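Glutathione S-transferase (Bombyx mori, PDB 4E8H) binds glutathione and, as a homodimeric member of the glutathione transferase family, probably catalyses its conjugation to electrophilic substrates. Local coordinates at residues 70-75 / 105-110; 17-22 / 165-170; 87-92 / 98-103; 150-153 / 157-160. All blocks are in the same frame, centred on the assembly; numbering follows the deposited sequence.

Contact 1 (70-75 / 105-110). With GSH (glutathione), chain F.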
loop_
_atom_site.group_PDB
_atom_site.type_symbol
_atom_site.label_atom_id
_atom_site.label_comp_id
_atom_site.label_asym_id
_atom_site.label_seq_id
_atom_site.Cartn_x
_atom_site.Cartn_y
_atom_site.Cartn_z
ATOM N N GLU B 70 -10.095 1.960 0.449
ATOM C CA GLU B 70 -8.864 1.208 0.126
ATOM C C GLU B 70 -9.112 -0.289 0.267
ATOM O O GLU B 70 -9.274 -0.802 1.378
ATOM C CB GLU B 70 -7.645 1.646 0.956
ATOM C CG GLU B 70 -7.095 3.028 0.614
ATOM C CD GLU B 70 -6.390 3.107 -0.738
ATOM O OE1 GLU B 70 -6.088 2.056 -1.349
ATOM O OE2 GLU B 70 -6.131 4.245 -1.186
ATOM N N SER B 71 -9.134 -0.980 -0.872
ATOM C CA SER B 71 -9.456 -2.408 -0.925
ATOM C C SER B 71 -8.628 -3.266 0.028
ATOM O O SER B 71 -9.166 -4.159 0.684
ATOM C CB SER B 71 -9.312 -2.940 -2.353
ATOM O OG SER B 71 -8.015 -2.677 -2.865
ATOM N N ARG B 72 -7.328 -2.990 0.107
ATOM C CA ARG B 72 -6.418 -3.826 0.890
ATOM C C ARG B 72 -6.560 -3.615 2.405
ATOM O O ARG B 72 -6.339 -4.545 3.186
ATOM C CB ARG B 72 -4.971 -3.667 0.398
ATOM C CG ARG B 72 -4.770 -4.170 -1.045
ATOM C CD ARG B 72 -3.510 -3.602 -1.705
ATOM N NE ARG B 72 -3.501 -3.811 -3.156
ATOM C CZ ARG B 72 -4.108 -3.021 -4.041
ATOM N NH1 ARG B 72 -4.787 -1.953 -3.642
ATOM N NH2 ARG B 72 -4.036 -3.301 -5.335
ATOM N N ALA B 73 -6.953 -2.406 2.809
ATOM C CA ALA B 73 -7.312 -2.127 4.205
ATOM C C ALA B 73 -8.648 -2.777 4.578
ATOM O O ALA B 73 -8.815 -3.263 5.701
ATOM C CB ALA B 73 -7.358 -0.627 4.457
ATOM N N ILE B 74 -9.592 -2.775 3.635
ATOM C CA ILE B 74 -10.880 -3.453 3.810
ATOM C C ILE B 74 -10.686 -4.961 3.986
ATOM O O ILE B 74 -11.235 -5.557 4.916
ATOM C CB ILE B 74 -11.855 -3.167 2.637
ATOM C CG1 ILE B 74 -12.257 -1.687 2.618
ATOM C CG2 ILE B 74 -13.102 -4.049 2.744
ATOM C CD1 ILE B 74 -12.939 -1.233 1.330
ATOM N N GLN B 75 -9.896 -5.563 3.097
ATOM C CA GLN B 75 -9.566 -6.988 3.166
ATOM C C GLN B 75 -9.032 -7.397 4.532
ATOM O O GLN B 75 -9.531 -8.348 5.144
ATOM C CB GLN B 75 -8.500 -7.333 2.135
ATOM C CG GLN B 75 -8.987 -7.543 0.731
ATOM C CD GLN B 75 -7.861 -8.001 -0.162
ATOM O OE1 GLN B 75 -6.982 -7.218 -0.527
ATOM N NE2 GLN B 75 -7.863 -9.283 -0.504
ATOM N N PHE B 105 3.515 -4.490 -2.281
ATOM C CA PHE B 105 3.968 -4.862 -3.625
ATOM C C PHE B 105 2.815 -4.738 -4.618
ATOM O O PHE B 105 2.963 -4.129 -5.675
ATOM C CB PHE B 105 4.532 -6.291 -3.637
ATOM C CG PHE B 105 4.842 -6.824 -5.017
ATOM C CD1 PHE B 105 5.999 -6.437 -5.690
ATOM C CD2 PHE B 105 3.982 -7.730 -5.635
ATOM C CE1 PHE B 105 6.287 -6.934 -6.962
ATOM C CE2 PHE B 105 4.262 -8.233 -6.906
ATOM C CZ PHE B 105 5.416 -7.835 -7.570
ATOM N N ASP B 106 1.668 -5.313 -4.262
ATOM C CA ASP B 106 0.497 -5.284 -5.127
ATOM C C ASP B 106 0.064 -3.849 -5.428
ATOM O O ASP B 106 -0.112 -3.491 -6.589
ATOM C CB ASP B 106 -0.656 -6.090 -4.518
ATOM C CG ASP B 106 -1.846 -6.220 -5.459
ATOM O OD1 ASP B 106 -1.647 -6.587 -6.639
ATOM O OD2 ASP B 106 -2.982 -5.960 -5.013
ATOM N N LEU B 107 -0.084 -3.028 -4.392
ATOM C CA LEU B 107 -0.521 -1.646 -4.583
ATOM C C LEU B 107 0.522 -0.779 -5.294
ATOM O O LEU B 107 0.221 -0.138 -6.304
ATOM C CB LEU B 107 -0.931 -1.001 -3.249
ATOM C CG LEU B 107 -1.314 0.488 -3.264
ATOM C CD1 LEU B 107 -2.402 0.800 -4.299
ATOM C CD2 LEU B 107 -1.756 0.947 -1.881
ATOM N N GLY B 108 1.740 -0.761 -4.762
ATOM C CA GLY B 108 2.763 0.170 -5.232
ATOM C C GLY B 108 3.564 -0.269 -6.443
ATOM O O GLY B 108 4.270 0.543 -7.041
ATOM N N THR B 109 3.461 -1.545 -6.809
ATOM C CA THR B 109 4.260 -2.089 -7.907
ATOM C C THR B 109 3.403 -2.751 -8.991
ATOM O O THR B 109 3.270 -2.209 -10.089
ATOM C CB THR B 109 5.355 -3.061 -7.389
ATOM O OG1 THR B 109 6.167 -2.389 -6.418
ATOM C CG2 THR B 109 6.243 -3.553 -8.531
ATOM N N LEU B 110 2.820 -3.909 -8.675
ATOM C CA LEU B 110 2.101 -4.714 -9.667
ATOM C C LEU B 110 0.871 -4.016 -10.240
ATOM O O LEU B 110 0.758 -3.857 -11.457
ATOM C CB LEU B 110 1.713 -6.089 -9.100
ATOM C CG LEU B 110 1.132 -7.098 -10.102
ATOM C CD1 LEU B 110 2.209 -7.631 -11.045
ATOM C CD2 LEU B 110 0.439 -8.248 -9.386
HETATM N N1 GSH F . -6.276 2.098 -4.187
HETATM C CA1 GSH F . -7.728 2.066 -4.218
HETATM C C1 GSH F . -8.204 0.759 -3.651
HETATM O O11 GSH F . -7.449 -0.237 -3.635
HETATM O O12 GSH F . -9.360 0.651 -3.183
HETATM C CB1 GSH F . -8.219 2.227 -5.655
HETATM C CG1 GSH F . -9.626 2.822 -5.694
HETATM C CD1 GSH F . -9.925 3.440 -7.044
HETATM O OE1 GSH F . -8.971 4.257 -7.686
HETATM N N2 GSH F . -11.118 3.178 -7.577
HETATM C CA2 GSH F . -11.560 3.798 -8.815
HETATM C C2 GSH F . -12.390 5.012 -8.529
HETATM O O2 GSH F . -13.178 5.034 -7.362
HETATM C CB2 GSH F . -12.379 2.799 -9.625
HETATM S SG2 GSH F . -11.407 1.372 -10.171
HETATM N N3 GSH F . -12.342 6.022 -9.400
HETATM C CA3 GSH F . -13.227 7.175 -9.309
HETATM C C3 GSH F . -12.638 8.293 -8.478
HETATM O O31 GSH F . -11.634 8.091 -7.760
HETATM O O32 GSH F . -13.146 9.439 -8.494
#
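Arg72, in the first turn of helix 71-82, meets Asp106 and Leu107 of helix 93-124, a link between the thioredoxin-like and the all-helical domain of the glutathione transferase fold. Its CB points at the second helix, and the chain runs extended from CG to NE. Arg72 CD lies 4.0 Å from Leu107 CB. The flat end then meets two kinds of neighbour. In the guanidinium plane, Arg72 NE and NH2 both bond to Asp106 OD2, each 2.9 Å from it, a side-on grip on a single oxygen with N-H...O angles of 143° and 140°. The guanidinium and carboxylate planes stand 50° apart, and both nitrogens come from the same face of the carboxylate. Over one guanidinium face sits Leu107, its CB 3.7 Å above the plane and offset toward the rim, while CD1 comes close to NH1. The remaining nitrogen, Arg72 NH1, lies 3.2 Å from O11 of glutathione, near the guanidinium edge. The same carboxylate of glutathione is held by Ser71, whose OG gives O11 a hydrogen bond of 2.6 Å and whose backbone N bonds to O12. Glu70 OE1 takes the ligand's amino group N1. Asp106 OD2 has a further partner in Thr164 OG1 of helix 160-174. Buried Asp106 thus acts as a second-shell residue: its charge probably offsets that of Arg72 and fixes the guanidinium with NH1 turned to the ligand carboxylate.

Contact 2 (17-22 / 165-170). With GSH (glutathione), chain F.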
loop_
_atom_site.group_PDB
_atom_site.type_symbol
_atom_site.label_atom_id
_atom_site.label_comp_id
_atom_site.label_asym_id
_atom_site.label_seq_id
_atom_site.Cartn_x
_atom_site.Cartn_y
_atom_site.Cartn_z
ATOM N N PRO B 17 -10.273 -3.445 -7.511
ATOM C CA PRO B 17 -10.299 -3.420 -6.044
ATOM C C PRO B 17 -11.606 -3.929 -5.424
ATOM O O PRO B 17 -11.560 -4.598 -4.390
ATOM C CB PRO B 17 -10.068 -1.938 -5.707
ATOM C CG PRO B 17 -10.404 -1.197 -6.946
ATOM C CD PRO B 17 -9.996 -2.103 -8.059
ATOM N N CYS B 18 -12.750 -3.627 -6.043
ATOM C CA CYS B 18 -14.035 -4.157 -5.575
ATOM C C CYS B 18 -14.047 -5.687 -5.593
ATOM O O CYS B 18 -14.513 -6.321 -4.646
ATOM C CB CYS B 18 -15.198 -3.597 -6.402
ATOM S SG CYS B 18 -15.438 -1.808 -6.228
ATOM N N ARG B 19 -13.509 -6.264 -6.667
ATOM C CA ARG B 19 -13.461 -7.714 -6.843
ATOM C C ARG B 19 -12.597 -8.430 -5.798
ATOM O O ARG B 19 -12.949 -9.521 -5.350
ATOM C CB ARG B 19 -13.005 -8.056 -8.263
ATOM C CG ARG B 19 -14.083 -7.817 -9.319
ATOM C CD ARG B 19 -13.490 -7.492 -10.683
ATOM N NE ARG B 19 -12.513 -8.484 -11.124
ATOM C CZ ARG B 19 -11.725 -8.343 -12.187
ATOM N NH1 ARG B 19 -11.790 -7.247 -12.933
ATOM N NH2 ARG B 19 -10.864 -9.299 -12.505
ATOM N N ALA B 20 -11.478 -7.815 -5.412
ATOM C CA ALA B 20 -10.627 -8.352 -4.347
ATOM C C ALA B 20 -11.376 -8.399 -3.014
ATOM O O ALA B 20 -11.289 -9.388 -2.282
ATOM C CB ALA B 20 -9.345 -7.535 -4.220
ATOM N N VAL B 21 -12.114 -7.331 -2.712
ATOM C CA VAL B 21 -12.918 -7.268 -1.491
ATOM C C VAL B 21 -14.026 -8.327 -1.500
ATOM O O VAL B 21 -14.209 -9.041 -0.510
ATOM C CB VAL B 21 -13.528 -5.856 -1.260
ATOM C CG1 VAL B 21 -14.497 -5.868 -0.079
ATOM C CG2 VAL B 21 -12.432 -4.826 -1.030
ATOM N N MET B 22 -14.740 -8.430 -2.620
ATOM C CA MET B 22 -15.888 -9.338 -2.740
ATOM C C MET B 22 -15.505 -10.805 -2.552
ATOM O O MET B 22 -16.231 -11.556 -1.902
ATOM C CB MET B 22 -16.611 -9.134 -4.079
ATOM C CG MET B 22 -17.377 -7.818 -4.176
ATOM S SD MET B 22 -17.748 -7.324 -5.872
ATOM C CE MET B 22 -19.227 -8.278 -6.192
ATOM N N ILE B 165 -3.845 -10.001 -5.621
ATOM C CA ILE B 165 -2.916 -10.222 -6.729
ATOM C C ILE B 165 -3.586 -11.016 -7.864
ATOM O O ILE B 165 -3.400 -10.691 -9.041
ATOM C CB ILE B 165 -1.585 -10.876 -6.240
ATOM C CG1 ILE B 165 -0.754 -9.847 -5.457
ATOM C CG2 ILE B 165 -0.777 -11.440 -7.412
ATOM C CD1 ILE B 165 0.399 -10.430 -4.641
ATOM N N VAL B 166 -4.384 -12.025 -7.506
ATOM C CA VAL B 166 -5.052 -12.877 -8.502
ATOM C C VAL B 166 -6.027 -12.109 -9.411
ATOM O O VAL B 166 -6.245 -12.508 -10.557
ATOM C CB VAL B 166 -5.721 -14.141 -7.863
ATOM C CG1 VAL B 166 -7.152 -13.864 -7.408
ATOM C CG2 VAL B 166 -5.689 -15.319 -8.832
ATOM N N VAL B 167 -6.593 -11.011 -8.907
ATOM C CA VAL B 167 -7.464 -10.155 -9.716
ATOM C C VAL B 167 -6.711 -9.640 -10.950
ATOM O O VAL B 167 -7.236 -9.676 -12.066
ATOM C CB VAL B 167 -8.048 -8.971 -8.893
ATOM C CG1 VAL B 167 -8.808 -8.005 -9.796
ATOM C CG2 VAL B 167 -8.966 -9.485 -7.790
ATOM N N THR B 168 -5.477 -9.189 -10.734
ATOM C CA THR B 168 -4.625 -8.662 -11.797
ATOM C C THR B 168 -4.246 -9.739 -12.809
ATOM O O THR B 168 -4.240 -9.494 -14.020
ATOM C CB THR B 168 -3.364 -7.994 -11.200
ATOM O OG1 THR B 168 -3.752 -6.801 -10.511
ATOM C CG2 THR B 168 -2.351 -7.627 -12.283
ATOM N N ILE B 169 -3.938 -10.928 -12.303
ATOM C CA ILE B 169 -3.578 -12.055 -13.152
ATOM C C ILE B 169 -4.802 -12.519 -13.944
ATOM O O ILE B 169 -4.684 -12.861 -15.125
ATOM C CB ILE B 169 -2.918 -13.203 -12.335
ATOM C CG1 ILE B 169 -1.683 -12.686 -11.571
ATOM C CG2 ILE B 169 -2.544 -14.384 -13.230
ATOM C CD1 ILE B 169 -0.619 -11.984 -12.432
ATOM N N THR B 170 -5.973 -12.498 -13.306
ATOM C CA THR B 170 -7.231 -12.778 -14.001
ATOM C C THR B 170 -7.467 -11.775 -15.137
ATOM O O THR B 170 -7.832 -12.173 -16.247
ATOM C CB THR B 170 -8.442 -12.795 -13.034
ATOM O OG1 THR B 170 -8.232 -13.788 -12.021
ATOM C CG2 THR B 170 -9.739 -13.122 -13.780
HETATM N N1 GSH F . -6.276 2.098 -4.187
HETATM C CA1 GSH F . -7.728 2.066 -4.218
HETATM C C1 GSH F . -8.204 0.759 -3.651
HETATM O O11 GSH F . -7.449 -0.237 -3.635
HETATM O O12 GSH F . -9.360 0.651 -3.183
HETATM C CB1 GSH F . -8.219 2.227 -5.655
HETATM C CG1 GSH F . -9.626 2.822 -5.694
HETATM C CD1 GSH F . -9.925 3.440 -7.044
HETATM O OE1 GSH F . -8.971 4.257 -7.686
HETATM N N2 GSH F . -11.118 3.178 -7.577
HETATM C CA2 GSH F . -11.560 3.798 -8.815
HETATM C C2 GSH F . -12.390 5.012 -8.529
HETATM O O2 GSH F . -13.178 5.034 -7.362
HETATM C CB2 GSH F . -12.379 2.799 -9.625
HETATM S SG2 GSH F . -11.407 1.372 -10.171
HETATM N N3 GSH F . -12.342 6.022 -9.400
HETATM C CA3 GSH F . -13.227 7.175 -9.309
HETATM C C3 GSH F . -12.638 8.293 -8.478
HETATM O O31 GSH F . -11.634 8.091 -7.760
HETATM O O32 GSH F . -13.146 9.439 -8.494
#
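Pro17, at the start of helix 16-27, belongs to the glutathione pocket, its CB 3.7 Å from the ligand's O12; two residues on, Arg19 turns from the pocket toward helix 160-174 and lays its guanidinium against Val167. CG1 of Val167 sits 3.5 Å above the guanidinium plane, offset toward the rim, and Val167 CG1 is 3.6 Å from Arg19 NH2. A bend in the arginine chain at chi3 (53°) lays the flat group over the methyl. The other branch, Val167 CG2, packs on Ala20, 3.8 Å from Ala20 N and 4.1 Å from Ala20 CB. With CG1 anti to its own backbone nitrogen (chi1 173°), Val167 splits its two methyls between the two neighbours. This is the interface of the thioredoxin-like domain, whose first helix follows strand 7-11, with the helical C-terminal domain of the transferase fold. The short helical segments approach to 9.2 Å between axes at 127°, and the nearest CA atoms are those of Ala20 and Val167, in keeping with the small side chain there. Polar partners from elsewhere hold the arginine: Asp205 of helix 201-213 makes a salt bridge with NH2, Asn171 accepts from the same nitrogen, and NH1 bonds to Pro14 O. Thr170 CG2 approaches Arg19 NH2 more loosely, at 4.2 Å, while Thr170 OG1 is hydrogen-bonded to Asp205 OD2.

Contact 3 (87-92 / 98-103)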
loop_
_atom_site.group_PDB
_atom_site.type_symbol
_atom_site.label_atom_id
_atom_site.label_comp_id
_atom_site.label_asym_id
_atom_site.label_seq_id
_atom_site.Cartn_x
_atom_site.Cartn_y
_atom_site.Cartn_z
ATOM N N SER B 87 -6.153 -17.441 9.501
ATOM C CA SER B 87 -5.387 -18.129 8.449
ATOM C C SER B 87 -5.152 -17.286 7.190
ATOM O O SER B 87 -4.101 -17.391 6.554
ATOM C CB SER B 87 -6.046 -19.460 8.079
ATOM O OG SER B 87 -7.296 -19.253 7.442
ATOM N N LEU B 88 -6.135 -16.455 6.840
ATOM C CA LEU B 88 -6.035 -15.547 5.693
ATOM C C LEU B 88 -5.127 -14.343 5.953
ATOM O O LEU B 88 -4.756 -13.628 5.019
ATOM C CB LEU B 88 -7.422 -15.031 5.283
ATOM C CG LEU B 88 -8.314 -15.735 4.252
ATOM C CD1 LEU B 88 -9.438 -14.772 3.830
ATOM C CD2 LEU B 88 -7.540 -16.213 3.026
ATOM N N TYR B 89 -4.794 -14.113 7.221
ATOM C CA TYR B 89 -4.008 -12.950 7.632
ATOM C C TYR B 89 -3.533 -13.158 9.074
ATOM O O TYR B 89 -4.032 -12.501 9.992
ATOM C CB TYR B 89 -4.856 -11.673 7.490
ATOM C CG TYR B 89 -4.107 -10.358 7.601
ATOM C CD1 TYR B 89 -3.001 -10.085 6.794
ATOM C CD2 TYR B 89 -4.530 -9.370 8.491
ATOM C CE1 TYR B 89 -2.318 -8.870 6.891
ATOM C CE2 TYR B 89 -3.858 -8.151 8.591
ATOM C CZ TYR B 89 -2.753 -7.910 7.792
ATOM O OH TYR B 89 -2.086 -6.708 7.887
ATOM N N PRO B 90 -2.578 -14.094 9.278
ATOM C CA PRO B 90 -2.149 -14.521 10.615
ATOM C C PRO B 90 -1.582 -13.399 11.469
ATOM O O PRO B 90 -1.080 -12.402 10.943
ATOM C CB PRO B 90 -1.066 -15.570 10.324
ATOM C CG PRO B 90 -0.648 -15.321 8.921
ATOM C CD PRO B 90 -1.882 -14.860 8.230
ATOM N N LYS B 91 -1.661 -13.577 12.782
ATOM C CA LYS B 91 -1.273 -12.531 13.719
ATOM C C LYS B 91 0.202 -12.574 14.095
ATOM O O LYS B 91 0.751 -11.579 14.578
ATOM C CB LYS B 91 -2.175 -12.549 14.952
ATOM C CG LYS B 91 -3.562 -12.014 14.639
ATOM C CD LYS B 91 -4.469 -12.022 15.858
ATOM C CE LYS B 91 -5.840 -11.494 15.450
ATOM N NZ LYS B 91 -6.670 -11.131 16.628
ATOM N N ASN B 92 0.834 -13.726 13.865
ATOM C CA ASN B 92 2.278 -13.870 13.997
ATOM C C ASN B 92 2.961 -12.730 13.249
ATOM O O ASN B 92 2.747 -12.575 12.045
ATOM C CB ASN B 92 2.733 -15.214 13.422
ATOM C CG ASN B 92 4.239 -15.376 13.442
ATOM O OD1 ASN B 92 4.908 -15.202 12.422
ATOM N ND2 ASN B 92 4.784 -15.703 14.609
ATOM N N ILE B 98 5.251 -10.456 6.033
ATOM C CA ILE B 98 5.402 -10.939 4.656
ATOM C C ILE B 98 4.150 -10.615 3.834
ATOM O O ILE B 98 4.252 -10.118 2.710
ATOM C CB ILE B 98 5.724 -12.461 4.604
ATOM C CG1 ILE B 98 7.032 -12.758 5.351
ATOM C CG2 ILE B 98 5.816 -12.950 3.156
ATOM C CD1 ILE B 98 7.287 -14.241 5.620
ATOM N N ILE B 99 2.979 -10.881 4.410
ATOM C CA ILE B 99 1.708 -10.546 3.767
ATOM C C ILE B 99 1.632 -9.045 3.501
ATOM O O ILE B 99 1.243 -8.629 2.408
ATOM C CB ILE B 99 0.491 -11.012 4.601
ATOM C CG1 ILE B 99 0.502 -12.533 4.747
ATOM C CG2 ILE B 99 -0.821 -10.567 3.947
ATOM C CD1 ILE B 99 -0.335 -13.040 5.889
ATOM N N ASP B 100 2.025 -8.238 4.487
ATOM C CA ASP B 100 1.991 -6.785 4.335
ATOM C C ASP B 100 2.898 -6.282 3.219
ATOM O O ASP B 100 2.520 -5.366 2.486
ATOM C CB ASP B 100 2.284 -6.073 5.661
ATOM C CG ASP B 100 1.105 -6.127 6.619
ATOM O OD1 ASP B 100 -0.049 -6.266 6.153
ATOM O OD2 ASP B 100 1.331 -6.037 7.845
ATOM N N GLN B 101 4.078 -6.888 3.082
ATOM C CA GLN B 101 4.979 -6.555 1.979
ATOM C C GLN B 101 4.360 -6.907 0.622
ATOM O O GLN B 101 4.474 -6.130 -0.329
ATOM C CB GLN B 101 6.352 -7.217 2.155
ATOM C CG GLN B 101 7.329 -6.980 0.996
ATOM C CD GLN B 101 7.197 -8.017 -0.108
ATOM O OE1 GLN B 101 7.092 -9.213 0.161
ATOM N NE2 GLN B 101 7.209 -7.562 -1.358
ATOM N N ARG B 102 3.713 -8.069 0.539
ATOM C CA ARG B 102 3.064 -8.498 -0.701
ATOM C C ARG B 102 1.899 -7.575 -1.068
ATOM O O ARG B 102 1.688 -7.280 -2.246
ATOM C CB ARG B 102 2.603 -9.961 -0.622
ATOM C CG ARG B 102 3.708 -10.986 -0.318
ATOM C CD ARG B 102 4.766 -11.079 -1.421
ATOM N NE ARG B 102 5.492 -12.347 -1.364
ATOM C CZ ARG B 102 6.799 -12.483 -1.149
ATOM N NH1 ARG B 102 7.580 -11.423 -0.980
ATOM N NH2 ARG B 102 7.332 -13.697 -1.120
ATOM N N LEU B 103 1.162 -7.112 -0.056
ATOM C CA LEU B 103 0.075 -6.147 -0.254
ATOM C C LEU B 103 0.585 -4.788 -0.743
ATOM O O LEU B 103 -0.015 -4.186 -1.634
ATOM C CB LEU B 103 -0.765 -5.989 1.021
ATOM C CG LEU B 103 -1.692 -7.151 1.403
ATOM C CD1 LEU B 103 -2.209 -6.989 2.827
ATOM C CD2 LEU B 103 -2.854 -7.293 0.422
#
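Tyr89 and Pro90, in the linker from the thioredoxin-like domain to the helical domain of the glutathione transferase fold, pack against Ile99, Asp100 and Leu103 of helix 93-124, which the linker enters directly. Around the contact, Tyr89 also touches Thr76, Val79 and Asn80 of helix 71-82, and Asp100 packs on Thr76 of the second subunit, at the dimer interface. Along the helix, Ile99 comes first, with CB directed at the linker and its two branches shared out. Ile99 CG2 lies at the edge of the Tyr89 ring, near its plane, 3.6 Å from Tyr89 CD1; CD1 of Ile99 reaches the Pro90 ring instead, where it presses on Pro90 CD at 3.3 Å, tighter than an ordinary carbon contact. Next, Asp100 brings its carboxylate to the tyrosine hydroxyl. Tyr89 OH donates to Asp100 OD1 over 2.7 Å, and the syn lone pair of that oxygen is used, with ring and carboxylate planes 61° apart. With Tyr89 CG anti to the backbone N (chi1 -168°), the ring extends toward helix 93-124 and its OH arrives at Asp100. A phenylalanine here would keep the edge contact with Ile99 but would probably leave Asp100 OD1 without this donor and the ring freer to shift. One turn after Ile99, Leu103 adds a looser apolar contact, meeting the ring obliquely with its CD1 4.5 Å from Tyr89 CE1.

Contact 4 (150-153 / 157-160)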
loop_
_atom_site.group_PDB
_atom_site.type_symbol
_atom_site.label_atom_id
_atom_site.label_comp_id
_atom_site.label_asym_id
_atom_site.label_seq_id
_atom_site.Cartn_x
_atom_site.Cartn_y
_atom_site.Cartn_z
ATOM N N ARG B 150 7.285 -21.670 -2.763
ATOM C CA ARG B 150 6.088 -21.451 -1.955
ATOM C C ARG B 150 4.884 -21.713 -2.836
ATOM O O ARG B 150 4.888 -21.330 -4.010
ATOM C CB ARG B 150 5.977 -20.008 -1.477
ATOM C CG ARG B 150 7.227 -19.389 -0.933
ATOM C CD ARG B 150 6.952 -17.947 -0.589
ATOM N NE ARG B 150 7.959 -17.445 0.333
ATOM C CZ ARG B 150 9.115 -16.902 -0.036
ATOM N NH1 ARG B 150 9.425 -16.768 -1.321
ATOM N NH2 ARG B 150 9.965 -16.484 0.891
ATOM N N PRO B 151 3.840 -22.352 -2.283
ATOM C CA PRO B 151 2.627 -22.550 -3.071
ATOM C C PRO B 151 1.779 -21.278 -3.187
ATOM O O PRO B 151 0.978 -21.159 -4.114
ATOM C CB PRO B 151 1.874 -23.629 -2.291
ATOM C CG PRO B 151 2.342 -23.482 -0.891
ATOM C CD PRO B 151 3.764 -23.012 -0.965
ATOM N N PHE B 152 1.954 -20.350 -2.248
ATOM C CA PHE B 152 1.217 -19.085 -2.251
ATOM C C PHE B 152 2.175 -17.918 -2.019
ATOM O O PHE B 152 3.313 -18.133 -1.598
ATOM C CB PHE B 152 0.082 -19.120 -1.221
ATOM C CG PHE B 152 -0.980 -20.139 -1.538
ATOM C CD1 PHE B 152 -1.929 -19.887 -2.526
ATOM C CD2 PHE B 152 -1.019 -21.358 -0.867
ATOM C CE1 PHE B 152 -2.906 -20.828 -2.835
ATOM C CE2 PHE B 152 -1.997 -22.307 -1.168
ATOM C CZ PHE B 152 -2.942 -22.040 -2.154
ATOM N N VAL B 153 1.727 -16.695 -2.297
ATOM C CA VAL B 153 2.640 -15.541 -2.324
ATOM C C VAL B 153 3.381 -15.278 -1.010
ATOM O O VAL B 153 4.525 -14.825 -1.027
ATOM C CB VAL B 153 1.970 -14.232 -2.846
ATOM C CG1 VAL B 153 1.533 -14.393 -4.299
ATOM C CG2 VAL B 153 0.798 -13.808 -1.961
ATOM N N ASN B 157 0.088 -21.127 3.025
ATOM C CA ASN B 157 -1.363 -20.981 2.965
ATOM C C ASN B 157 -1.791 -19.747 2.176
ATOM O O ASN B 157 -1.060 -18.756 2.125
ATOM C CB ASN B 157 -1.940 -20.936 4.382
ATOM C CG ASN B 157 -1.531 -22.139 5.218
ATOM O OD1 ASN B 157 -1.839 -23.282 4.877
ATOM N ND2 ASN B 157 -0.834 -21.884 6.320
ATOM N N MET B 158 -2.971 -19.815 1.560
ATOM C CA MET B 158 -3.541 -18.674 0.839
ATOM C C MET B 158 -3.860 -17.532 1.807
ATOM O O MET B 158 -4.339 -17.769 2.921
ATOM C CB MET B 158 -4.799 -19.090 0.064
ATOM C CG MET B 158 -5.305 -18.042 -0.930
ATOM S SD MET B 158 -6.864 -18.470 -1.736
ATOM C CE MET B 158 -8.035 -18.210 -0.402
ATOM N N THR B 159 -3.572 -16.302 1.386
ATOM C CA THR B 159 -3.830 -15.111 2.200
ATOM C C THR B 159 -4.562 -14.043 1.385
ATOM O O THR B 159 -4.813 -14.232 0.190
ATOM C CB THR B 159 -2.520 -14.521 2.794
ATOM O OG1 THR B 159 -1.637 -14.126 1.737
ATOM C CG2 THR B 159 -1.819 -15.536 3.695
ATOM N N VAL B 160 -4.909 -12.929 2.030
ATOM C CA VAL B 160 -5.517 -11.789 1.331
ATOM C C VAL B 160 -4.623 -11.282 0.195
ATOM O O VAL B 160 -5.119 -10.748 -0.800
ATOM C CB VAL B 160 -5.888 -10.620 2.289
ATOM C CG1 VAL B 160 -7.040 -11.019 3.204
ATOM C CG2 VAL B 160 -4.677 -10.156 3.106
#
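Phe152 lays one face of its ring over the backbone and CB of Met158, within the loop that joins helix 130-146 to helix 160-174. Met158 CB is 4.0 Å from the ring centroid and 15° off the ring normal, a CH-pi contact well over the face. Met158 N sits over the same ring but nearer its rim, and Met158 N and Asn157 C both lie 3.5 Å from Phe152 CD2. The phenyl thus rests on a peptide as much as on a side chain. Its conformation suits this: CG is anti to the carbonyl carbon and beside the backbone N (chi1 -65°), and the second torsion turns the ring face toward segment 157-160. In Met158 the extended first two torsions (chi1 -169°) carry SD away from the phenyl, and the bend at the third then sets only CE; CB stays over the face, and CG lies off the rim beside Phe152 CE1. Val153 adds a looser approach, its CG2 4.4 Å from Thr159 OG1. Replacing Phe152 by alanine would remove the ring and probably open a gap over Met158 CB and the Asn157-Met158 peptide. Thr159 and Asp162 form the N-capping box arrangement that starts helix 160-174: Asp162 OD2 accepts from Thr159 N, and Thr159 OG1 bonds weakly to Ala161 N, while Asp162 OD1 takes Val153 N. Phe152 also packs on Arg191, Thr192 and Met195 of helix 183-196, the last also touching Met158, and Thr159 packs on Ile99 of helix 93-124.

Overall arrangement
From the N terminus, helix 16-27 enters contact 2 first, and its partner 165-170 lies over 140 residues later, so this contact closes the longest loop and encloses the other three. Inside it, contact 1 joins helix 71-82 to helix 93-124; contact 3 lies wholly within that span, folding the interdomain linker onto the same long helix. Contact 4 comes afterwards in series, closing a short loop at the start of helix 160-174. None cross. Contacts 1 and 2 both reach glutathione and tie the thioredoxin-like domain to the helical one. Contacts 3 and 4 meet through Arg102 NE with Val153 O and Leu88 O with Val160 N, both probable hydrogen bonds.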